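Local structure of glycoside hydrolase family protein (Novosphingobium sp. PP1Y, 6Q2F) at residues K901-Y906 against F921-K926. The protein is an alpha-L-rhamnosidase, a glycoside hydrolase that probably removes terminal alpha-L-rhamnose from glycosides. Residues are numbered along the deposited sequence; the frame is centred on the assembly and turned at random.
Sequences KGEIYY and FRVTGK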
ATOM      1  N   LYS A 901      28.858   2.734  16.244  1.00 30.13           N
ATOM      2  CA  LYS A 901      30.094   2.956  15.512  1.00 30.31           C
ATOM      3  C   LYS A 901      30.050   4.176  14.595  1.00 32.71           C
ATOM      4  O   LYS A 901      31.109   4.604  14.120  1.00 34.78           O
ATOM      5  CB  LYS A 901      30.448   1.686  14.726  1.00 32.64           C
ATOM      6  CG  LYS A 901      30.997   0.574  15.636  1.00 39.69           C
ATOM      7  CD  LYS A 901      30.956  -0.803  14.977  1.00 51.76           C
ATOM      8  CE  LYS A 901      32.314  -1.462  15.050  1.00 59.15           C
ATOM      9  NZ  LYS A 901      33.351  -0.641  14.347  1.00 67.87           N
ATOM     10  N   GLY A 902      28.878   4.752  14.345  1.00 27.44           N
ATOM     11  CA  GLY A 902      28.815   6.011  13.623  1.00 27.29           C
ATOM     12  C   GLY A 902      27.550   6.140  12.794  1.00 23.56           C
ATOM     13  O   GLY A 902      26.564   5.452  13.014  1.00 25.65           O
ATOM     14  N   GLU A 903      27.593   7.078  11.849  1.00 26.20           N
ATOM     15  CA  GLU A 903      26.438   7.452  11.048  1.00 23.70           C
ATOM     16  C   GLU A 903      26.570   6.899   9.635  1.00 33.16           C
ATOM     17  O   GLU A 903      27.675   6.736   9.118  1.00 32.49           O
ATOM     18  CB  GLU A 903      26.305   8.974  10.958  1.00 22.95           C
ATOM     19  CG  GLU A 903      26.660   9.672  12.235  1.00 27.00           C
ATOM     20  CD  GLU A 903      25.784   9.208  13.364  1.00 33.93           C
ATOM     21  OE1 GLU A 903      24.547   9.210  13.175  1.00 32.57           O
ATOM     22  OE2 GLU A 903      26.324   8.828  14.418  1.00 38.49           O
ATOM     23  N   ILE A 904      25.425   6.629   9.017  1.00 28.60           N
ATOM     24  CA  ILE A 904      25.348   6.301   7.603  1.00 25.98           C
ATOM     25  C   ILE A 904      24.260   7.174   7.003  1.00 24.52           C
ATOM     26  O   ILE A 904      23.109   7.108   7.443  1.00 29.49           O
ATOM     27  CB  ILE A 904      25.027   4.823   7.366  1.00 32.53           C
ATOM     28  CG1 ILE A 904      26.099   3.932   7.985  1.00 29.22           C
ATOM     29  CG2 ILE A 904      24.880   4.562   5.866  1.00 29.09           C
ATOM     30  CD1 ILE A 904      25.626   2.493   8.077  1.00 30.77           C
ATOM     31  N   TYR A 905      24.626   8.017   6.032  1.00 24.90           N
ATOM     32  CA  TYR A 905      23.649   8.771   5.261  1.00 23.43           C
ATOM     33  C   TYR A 905      23.502   8.145   3.890  1.00 31.89           C
ATOM     34  O   TYR A 905      24.492   7.791   3.251  1.00 32.93           O
ATOM     35  CB  TYR A 905      24.043  10.243   5.119  1.00 24.65           C
ATOM     36  CG  TYR A 905      23.902  11.035   6.385  1.00 31.29           C
ATOM     37  CD1 TYR A 905      24.910  11.012   7.342  1.00 33.11           C
ATOM     38  CD2 TYR A 905      22.779  11.815   6.629  1.00 25.52           C
ATOM     39  CE1 TYR A 905      24.813  11.738   8.515  1.00 32.53           C
ATOM     40  CE2 TYR A 905      22.672  12.549   7.817  1.00 28.92           C
ATOM     41  CZ  TYR A 905      23.702  12.505   8.746  1.00 28.40           C
ATOM     42  OH  TYR A 905      23.637  13.219   9.919  1.00 33.78           O
ATOM     43  N   TYR A 906      22.257   7.977   3.465  1.00 29.57           N
ATOM     44  CA  TYR A 906      21.931   7.497   2.133  1.00 26.18           C
ATOM     45  C   TYR A 906      21.344   8.660   1.364  1.00 27.76           C
ATOM     46  O   TYR A 906      20.379   9.264   1.826  1.00 31.56           O
ATOM     47  CB  TYR A 906      20.925   6.346   2.205  1.00 25.48           C
ATOM     48  CG  TYR A 906      20.530   5.750   0.869  1.00 27.62           C
ATOM     49  CD1 TYR A 906      21.473   5.164   0.032  1.00 31.91           C
ATOM     50  CD2 TYR A 906      19.212   5.759   0.452  1.00 24.69           C
ATOM     51  CE1 TYR A 906      21.105   4.590  -1.188  1.00 28.31           C
ATOM     52  CE2 TYR A 906      18.838   5.196  -0.758  1.00 26.30           C
ATOM     53  CZ  TYR A 906      19.775   4.607  -1.563  1.00 24.51           C
ATOM     54  OH  TYR A 906      19.362   4.041  -2.762  1.00 26.01           O
ATOM     55  N   PHE A 921      26.169  17.596   6.750  1.00 29.58           N
ATOM     56  CA  PHE A 921      25.666  16.542   7.617  1.00 29.85           C
ATOM     57  C   PHE A 921      25.822  16.987   9.064  1.00 35.41           C
ATOM     58  O   PHE A 921      26.858  17.565   9.438  1.00 33.22           O
ATOM     59  CB  PHE A 921      26.404  15.223   7.386  1.00 24.16           C
ATOM     60  CG  PHE A 921      26.417  14.781   5.953  1.00 30.67           C
ATOM     61  CD1 PHE A 921      27.356  15.284   5.074  1.00 30.94           C
ATOM     62  CD2 PHE A 921      25.490  13.862   5.484  1.00 29.82           C
ATOM     63  CE1 PHE A 921      27.373  14.879   3.758  1.00 31.82           C
ATOM     64  CE2 PHE A 921      25.499  13.453   4.170  1.00 26.75           C
ATOM     65  CZ  PHE A 921      26.440  13.968   3.300  1.00 28.61           C
ATOM     66  N   ARG A 922      24.785  16.735   9.868  1.00 33.72           N
ATOM     67  CA  ARG A 922      24.822  17.062  11.293  1.00 30.93           C
ATOM     68  C   ARG A 922      25.600  15.966  12.022  1.00 27.97           C
ATOM     69  O   ARG A 922      25.056  15.117  12.728  1.00 28.35           O
ATOM     70  CB  ARG A 922      23.412  17.214  11.848  1.00 31.19           C
ATOM     71  CG  ARG A 922      23.352  17.712  13.303  1.00 29.08           C
ATOM     72  CD  ARG A 922      21.896  17.748  13.795  1.00 31.51           C
ATOM     73  NE  ARG A 922      21.281  16.422  13.786  1.00 34.79           N
ATOM     74  CZ  ARG A 922      19.979  16.191  13.620  1.00 28.96           C
ATOM     75  NH1 ARG A 922      19.139  17.195  13.406  1.00 25.92           N
ATOM     76  NH2 ARG A 922      19.522  14.949  13.647  1.00 26.11           N
ATOM     77  N   VAL A 923      26.915  15.972  11.810  1.00 27.10           N
ATOM     78  CA  VAL A 923      27.795  14.996  12.440  1.00 26.82           C
ATOM     79  C   VAL A 923      29.183  15.605  12.504  1.00 36.56           C
ATOM     80  O   VAL A 923      29.533  16.496  11.730  1.00 37.34           O
ATOM     81  CB  VAL A 923      27.827  13.636  11.696  1.00 30.33           C
ATOM     82  CG1 VAL A 923      28.352  13.824  10.278  1.00 33.42           C
ATOM     83  CG2 VAL A 923      28.697  12.607  12.431  1.00 27.96           C
ATOM     84  N   THR A 924      29.982  15.079  13.421  1.00 30.15           N
ATOM     85  CA  THR A 924      31.245  15.655  13.809  1.00 38.57           C
ATOM     86  C   THR A 924      32.149  14.516  14.268  1.00 26.62           C
ATOM     87  O   THR A 924      31.673  13.431  14.590  1.00 26.61           O
ATOM     88  CB  THR A 924      30.942  16.694  14.899  1.00 47.64           C
ATOM     89  OG1 THR A 924      30.295  16.050  15.997  1.00 76.86           O
ATOM     90  CG2 THR A 924      30.168  17.854  14.363  1.00 54.30           C
ATOM     91  N   GLY A 925      33.461  14.746  14.268  1.00 28.95           N
ATOM     92  CA  GLY A 925      34.368  13.736  14.794  1.00 28.73           C
ATOM     93  C   GLY A 925      34.622  12.510  13.921  1.00 38.80           C
ATOM     94  O   GLY A 925      35.351  11.604  14.350  1.00 32.22           O
ATOM     95  N   LYS A 926      34.066  12.450  12.710  1.00 33.30           N
ATOM     96  CA  LYS A 926      34.195  11.275  11.855  1.00 33.08           C
ATOM     97  C   LYS A 926      34.724  11.677  10.484  1.00 38.56           C
ATOM     98  O   LYS A 926      34.330  12.710   9.941  1.00 40.55           O
ATOM     99  CB  LYS A 926      32.845  10.554  11.709  1.00 29.80           C
ATOM    100  CG  LYS A 926      32.259  10.002  13.022  1.00 28.44           C
ATOM    101  CD  LYS A 926      32.989   8.726  13.465  1.00 32.53           C
ATOM    102  CE  LYS A 926      32.197   7.985  14.563  1.00 36.90           C
ATOM    103  NZ  LYS A 926      32.879   6.736  15.024  1.00 31.12           N
TER
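Phe921 drives the edge of its ring into the face of Tyr905, a T-shaped pair with centroids 4.7 Å apart and planes at 66°. The touching corner is Phe921 CD2, which sits over the centre of the tyrosine ring and comes within 3.4 Å of Tyr905 CG. With CG anti to the carbonyl carbon (chi1 -72°), Tyr905 turns its ring toward Phe921, and the two side chains run past one another in opposite senses. The phenol end is held elsewhere: Tyr905 OH is hydrogen-bonded to Asp880, while His896 stacks on the ring. Replacing Tyr905 by an alanine is likely to leave the edge of Phe921 without the face it packs on and Asp880 without its phenol partner.

Farther along the loop the apolar packing is slighter. Val923 lays CG2 alongside the aliphatic part of Glu903, 3.6 Å from Glu903 CG. That glutamate chain is bent at chi2, and its carboxylate is engaged by Arg898 and His896.

One hydrogen bond joins the two segments. Lys926 NZ donates to Lys901 O over 2.9 Å, arriving from above the carbonyl plane, 49° out of it, and the same ammonium also bonds to Arg967 O. On the way its CE passes 4.0 Å from Gly902 CA; any CB at Gly902 would crowd Lys926 CE and run into the carbonyl O of Lys901.

All this joins strand 902-908 to the connection between strands 915-921 and 926-932, where Arg922 centres an inverse gamma turn. These three strands belong to one antiparallel sheet, yet 902-908 pairs directly with neither of the other two: strand 961-967 lies between 902-908 and 926-932. Side chains bridge the two segments instead, much as across the layers of a beta-sandwich, consistent with an all-beta domain here.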